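Local structure of spore germination protein B3 (Bacillus subtilis subsp. subtilis, 3N54) at residues A[27-32]-A[45-50]; A[86-91]-A[188-193]. The protein is a lipoprotein component of a spore germinant receptor and takes part in the germination response to L-asparagine, glucose, fructose and potassium ions. One frame throughout, in Å; residues are numbered along the deposited sequence.

Contact 1. Residues A[27-32]-A[45-50]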
loop_
_atom_site.group_PDB
_atom_site.type_symbol
_atom_site.label_atom_id
_atom_site.label_comp_id
_atom_site.label_asym_id
_atom_site.label_seq_id
_atom_site.Cartn_x
_atom_site.Cartn_y
_atom_site.Cartn_z
ATOM N N ASN A 27 18.596 -4.532 -29.725
ATOM C CA ASN A 27 18.933 -5.924 -29.523
ATOM C C ASN A 27 19.489 -6.417 -30.846
ATOM O O ASN A 27 18.739 -6.659 -31.793
ATOM C CB ASN A 27 17.696 -6.704 -29.082
ATOM C CG ASN A 27 17.133 -6.199 -27.757
ATOM O OD1 ASN A 27 15.945 -5.871 -27.650
ATOM N ND2 ASN A 27 17.988 -6.115 -26.754
ATOM N N LEU A 28 20.811 -6.539 -30.921
ATOM C CA LEU A 28 21.469 -6.833 -32.197
ATOM C C LEU A 28 21.197 -8.262 -32.669
ATOM O O LEU A 28 21.201 -9.208 -31.876
ATOM C CB LEU A 28 22.977 -6.572 -32.110
ATOM C CG LEU A 28 23.378 -5.160 -31.655
ATOM C CD1 LEU A 28 24.885 -5.033 -31.636
ATOM C CD2 LEU A 28 22.744 -4.076 -32.537
ATOM N N LEU A 29 20.954 -8.390 -33.971
ATOM C CA LEU A 29 20.673 -9.673 -34.597
ATOM C C LEU A 29 21.939 -10.519 -34.576
ATOM O O LEU A 29 22.995 -10.032 -34.959
ATOM C CB LEU A 29 20.201 -9.459 -36.036
ATOM C CG LEU A 29 19.685 -10.677 -36.800
ATOM C CD1 LEU A 29 18.415 -11.219 -36.163
ATOM C CD2 LEU A 29 19.448 -10.326 -38.274
ATOM N N PRO A 30 21.855 -11.769 -34.094
ATOM C CA PRO A 30 23.056 -12.605 -34.105
ATOM C C PRO A 30 23.576 -12.819 -35.529
ATOM O O PRO A 30 22.808 -13.208 -36.410
ATOM C CB PRO A 30 22.578 -13.930 -33.495
ATOM C CG PRO A 30 21.358 -13.594 -32.726
ATOM C CD PRO A 30 20.721 -12.434 -33.421
ATOM N N GLN A 31 24.858 -12.541 -35.751
ATOM C CA GLN A 31 25.476 -12.712 -37.069
ATOM C C GLN A 31 26.169 -14.069 -37.159
ATOM O O GLN A 31 26.749 -14.542 -36.181
ATOM C CB GLN A 31 26.486 -11.589 -37.340
ATOM C CG GLN A 31 27.225 -11.710 -38.686
ATOM C CD GLN A 31 28.302 -10.653 -38.873
ATOM O OE1 GLN A 31 28.343 -9.652 -38.153
ATOM N NE2 GLN A 31 29.180 -10.872 -39.850
ATOM N N SER A 32 26.107 -14.683 -38.340
ATOM C CA SER A 32 26.734 -15.983 -38.576
ATOM C C SER A 32 28.224 -15.826 -38.870
ATOM O O SER A 32 28.632 -14.922 -39.603
ATOM C CB SER A 32 26.049 -16.712 -39.738
ATOM O OG SER A 32 26.171 -15.983 -40.950
ATOM N N ASN A 45 21.455 -4.469 -38.149
ATOM C CA ASN A 45 20.318 -5.372 -38.067
ATOM C C ASN A 45 20.020 -5.756 -36.625
ATOM O O ASN A 45 20.919 -6.107 -35.865
ATOM C CB ASN A 45 20.560 -6.614 -38.914
ATOM C CG ASN A 45 20.693 -6.288 -40.382
ATOM O OD1 ASN A 45 21.758 -6.455 -40.970
ATOM N ND2 ASN A 45 19.616 -5.790 -40.976
ATOM N N VAL A 46 18.747 -5.671 -36.260
ATOM C CA VAL A 46 18.311 -5.973 -34.915
ATOM C C VAL A 46 17.218 -7.019 -34.959
ATOM O O VAL A 46 16.571 -7.208 -35.986
ATOM C CB VAL A 46 17.771 -4.712 -34.202
ATOM C CG1 VAL A 46 18.830 -3.624 -34.171
ATOM C CG2 VAL A 46 16.506 -4.203 -34.876
ATOM N N THR A 47 17.036 -7.720 -33.848
ATOM C CA THR A 47 15.916 -8.633 -33.707
ATOM C C THR A 47 14.721 -7.780 -33.327
ATOM O O THR A 47 13.610 -8.002 -33.787
ATOM C CB THR A 47 16.177 -9.699 -32.640
ATOM O OG1 THR A 47 16.466 -9.060 -31.391
ATOM C CG2 THR A 47 17.356 -10.571 -33.043
ATOM N N SER A 48 14.976 -6.791 -32.477
ATOM C CA SER A 48 13.978 -5.825 -32.074
ATOM C C SER A 48 14.686 -4.602 -31.514
ATOM O O SER A 48 15.877 -4.653 -31.198
ATOM C CB SER A 48 13.076 -6.413 -30.997
ATOM O OG SER A 48 13.789 -6.567 -29.777
ATOM N N HIS A 49 13.950 -3.502 -31.390
ATOM C CA HIS A 49 14.465 -2.330 -30.697
ATOM C C HIS A 49 14.286 -2.607 -29.222
ATOM O O HIS A 49 13.376 -3.324 -28.837
ATOM C CB HIS A 49 13.725 -1.058 -31.104
ATOM C CG HIS A 49 13.786 -0.781 -32.573
ATOM N ND1 HIS A 49 12.679 -0.848 -33.390
ATOM C CD2 HIS A 49 14.833 -0.490 -33.381
ATOM C CE1 HIS A 49 13.037 -0.586 -34.634
ATOM N NE2 HIS A 49 14.339 -0.365 -34.656
ATOM N N GLY A 50 15.183 -2.074 -28.405
ATOM C CA GLY A 50 15.098 -2.219 -26.961
ATOM C C GLY A 50 14.361 -1.030 -26.394
ATOM O O GLY A 50 13.530 -0.429 -27.069
#

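Contact 2. Residues A[86-91]-A[188-193]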
loop_
_atom_site.group_PDB
_atom_site.type_symbol
_atom_site.label_atom_id
_atom_site.label_comp_id
_atom_site.label_asym_id
_atom_site.label_seq_id
_atom_site.Cartn_x
_atom_site.Cartn_y
_atom_site.Cartn_z
ATOM N N ASN A 86 4.372 -9.001 -10.261
ATOM C CA ASN A 86 5.028 -9.093 -8.970
ATOM C C ASN A 86 5.803 -7.794 -8.765
ATOM O O ASN A 86 6.726 -7.492 -9.527
ATOM C CB ASN A 86 5.964 -10.306 -8.949
ATOM C CG ASN A 86 6.630 -10.518 -7.602
ATOM O OD1 ASN A 86 7.125 -9.576 -6.980
ATOM N ND2 ASN A 86 6.658 -11.765 -7.148
ATOM N N VAL A 87 5.417 -7.015 -7.758
ATOM C CA VAL A 87 5.995 -5.679 -7.569
ATOM C C VAL A 87 7.476 -5.731 -7.180
ATOM O O VAL A 87 8.251 -4.882 -7.605
ATOM C CB VAL A 87 5.178 -4.817 -6.561
ATOM C CG1 VAL A 87 3.733 -4.664 -7.061
ATOM C CG2 VAL A 87 5.207 -5.403 -5.155
ATOM N N ASP A 88 7.857 -6.726 -6.390
ATOM C CA ASP A 88 9.254 -6.906 -6.015
ATOM C C ASP A 88 10.114 -7.201 -7.247
ATOM O O ASP A 88 11.184 -6.633 -7.411
ATOM C CB ASP A 88 9.402 -8.028 -4.997
ATOM C CG ASP A 88 10.801 -8.115 -4.436
ATOM O OD1 ASP A 88 11.103 -7.343 -3.503
ATOM O OD2 ASP A 88 11.595 -8.958 -4.915
ATOM N N GLN A 89 9.618 -8.069 -8.120
ATOM C CA GLN A 89 10.334 -8.418 -9.340
ATOM C C GLN A 89 10.458 -7.218 -10.265
ATOM O O GLN A 89 11.514 -7.016 -10.870
ATOM C CB GLN A 89 9.662 -9.599 -10.049
ATOM C CG GLN A 89 9.807 -10.909 -9.295
ATOM C CD GLN A 89 9.136 -12.083 -10.011
ATOM O OE1 GLN A 89 8.382 -11.882 -10.960
ATOM N NE2 GLN A 89 9.407 -13.309 -9.550
ATOM N N VAL A 90 9.390 -6.421 -10.358
ATOM C CA VAL A 90 9.400 -5.190 -11.164
ATOM C C VAL A 90 10.444 -4.188 -10.666
ATOM O O VAL A 90 11.233 -3.674 -11.449
ATOM C CB VAL A 90 8.017 -4.474 -11.164
ATOM C CG1 VAL A 90 8.115 -3.088 -11.817
ATOM C CG2 VAL A 90 6.952 -5.323 -11.860
ATOM N N LEU A 91 10.423 -3.897 -9.365
ATOM C CA LEU A 91 11.385 -2.968 -8.763
ATOM C C LEU A 91 12.809 -3.444 -9.006
ATOM O O LEU A 91 13.664 -2.667 -9.410
ATOM C CB LEU A 91 11.141 -2.818 -7.255
ATOM C CG LEU A 91 9.844 -2.111 -6.835
ATOM C CD1 LEU A 91 9.621 -2.278 -5.331
ATOM C CD2 LEU A 91 9.854 -0.629 -7.239
ATOM N N GLY A 188 2.867 -14.279 -2.000
ATOM C CA GLY A 188 3.181 -15.187 -3.096
ATOM C C GLY A 188 3.281 -14.439 -4.412
ATOM O O GLY A 188 4.379 -14.217 -4.925
ATOM N N SER A 189 2.129 -14.043 -4.952
ATOM C CA SER A 189 2.084 -13.327 -6.224
ATOM C C SER A 189 2.718 -11.947 -6.115
ATOM O O SER A 189 3.306 -11.445 -7.071
ATOM C CB SER A 189 0.643 -13.166 -6.686
ATOM O OG SER A 189 -0.062 -12.300 -5.809
ATOM N N ASN A 190 2.571 -11.326 -4.948
ATOM C CA ASN A 190 3.083 -9.988 -4.724
ATOM C C ASN A 190 2.361 -8.994 -5.654
ATOM O O ASN A 190 2.937 -7.991 -6.078
ATOM C CB ASN A 190 4.596 -9.992 -4.957
ATOM C CG ASN A 190 5.365 -9.225 -3.916
ATOM O OD1 ASN A 190 4.825 -8.740 -2.931
ATOM N ND2 ASN A 190 6.655 -9.127 -4.132
ATOM N N LYS A 191 1.100 -9.295 -5.964
ATOM C CA LYS A 191 0.269 -8.472 -6.833
ATOM C C LYS A 191 -0.817 -7.772 -6.038
ATOM O O LYS A 191 -1.249 -8.260 -4.982
ATOM C CB LYS A 191 -0.390 -9.326 -7.917
ATOM C CG LYS A 191 0.585 -9.918 -8.902
ATOM C CD LYS A 191 -0.120 -10.766 -9.948
ATOM C CE LYS A 191 0.880 -11.356 -10.930
ATOM N NZ LYS A 191 0.214 -12.115 -12.017
ATOM N N LEU A 192 -1.270 -6.633 -6.550
ATOM C CA LEU A 192 -2.354 -5.901 -5.911
ATOM C C LEU A 192 -3.665 -6.591 -6.289
ATOM O O LEU A 192 -3.941 -6.796 -7.473
ATOM C CB LEU A 192 -2.343 -4.422 -6.317
ATOM C CG LEU A 192 -3.475 -3.537 -5.764
ATOM C CD1 LEU A 192 -3.006 -2.093 -5.538
ATOM C CD2 LEU A 192 -4.726 -3.575 -6.668
ATOM N N VAL A 193 -4.454 -6.966 -5.281
ATOM C CA VAL A 193 -5.720 -7.680 -5.508
ATOM C C VAL A 193 -6.944 -6.804 -5.246
ATOM O O VAL A 193 -8.069 -7.211 -5.532
ATOM C CB VAL A 193 -5.811 -8.968 -4.663
ATOM C CG1 VAL A 193 -4.730 -9.969 -5.095
ATOM C CG2 VAL A 193 -5.708 -8.657 -3.177
#

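Contact 1. Residues A[27-32]-A[45-50]
Leu28 and Val46 face each other as an antiparallel, non-hydrogen-bonded pair where strand 21-28 ends beside the start of strand 46-55, in a three-stranded antiparallel sheet. Three backbone bonds tie the segments: Leu29 N to Asn45 O at 3.0 Å, Thr47 N to Asn27 O at 2.9 Å, and Asn27 N to Ser48 O at 3.1 Å. The chain turns a corner at Thr47 and Ser48. The side chains of Leu28 and Val46 diverge, with only Leu28 CD2 and Val46 CG1 brushing at 4.3 Å.

On its other side strand 21-28 pairs with strand 8-15, Leu28 bonding through its backbone to Ala8, making it the middle strand. Asn27 CB lies 3.5 Å from Thr47 OG1, and Asn27 OD1 is 3.1 Å from Ser48 OG. Leu29, just past the end of strand 21-28, has its CB against Asn45 O and its CD2 beside Asn45 CB. The two branches of Thr47 do different work. With chi1 at 57°, OG1 sits between backbone N and carbonyl carbon and adds a weak bond to Asn27 O, which already accepts from Thr47 N. The methyl turns to Leu29, where Thr47 CG2 and Leu29 CD1 press together at a tight 3.4 Å.

Contact 2. Residues A[86-91]-A[188-193]
An asparagine N-cap opens helix 87-94, and the turn leading into strand 191-196 docks on that capped end. Asn86 is the cap: its OD1 accepts from Gln89 N at 3.1 Å. The same oxygen takes a second bond, 2.9 Å long, from Asn190 ND2. Neither donor lies in the plane of the Asn86 amide; both are well out of it, and the two N-H groups grip the oxygen one from each face. With CG anti to the backbone N (chi1 -177°), the Asn86 side chain folds back over the first turn while its amide stands almost perpendicular, at 88°, to that of Asn190.

Asn190 reaches the helix by two routes. Its side chain crosses that of Asn86 obliquely, CB lying 3.4 Å from Asn86 CG, and its ND2 also comes close to Asp88 CB. Its backbone O accepts from Val87 N in a nearly straight N-H...O bond of 3.2 Å, giving a first-turn amide of the helix a partner from the turn before the strand. Both methyls of Val87 lean on this same carbonyl oxygen, CG1 and CG2 each 3.6 Å from Asn190 O. Just before it, Ser189 forms an ST turn, its OG accepting from Lys191 N across Asn190.

Outside the two segments, Asn190 OD1 is bonded to Ser159 OG of helix 152-160, and Val87 and Asn190 both rest on Tyr165 of strand 165-172. Further along 191-196, an edge strand of the five-stranded mixed sheet, Leu192 makes a backbone bond to Met82 of helix 79-84, while Val193 pairs through its backbone with Ile184 of the adjacent strand 177-186.

The two contacts share no helix or strand and lie well apart, their centres about 31 Å from each other and their nearest atoms about 15 Å. Contact 1 is a surface contact at the far end of the molecule, about 40 Å from the chain centre, joining neighbouring strands of a small sheet across a short separation in sequence. Contact 2, about 12 Å from that centre and partly buried, brings together a helix start and a sheet edge nearly a hundred residues apart. Backbone ladder bonds dominate 27-32 with 45-50, side chains adding methyl contacts and close polar groups at Asn27, Thr47 and Ser48; in 86-91 with 188-193, amide side chains carry much of the bonding.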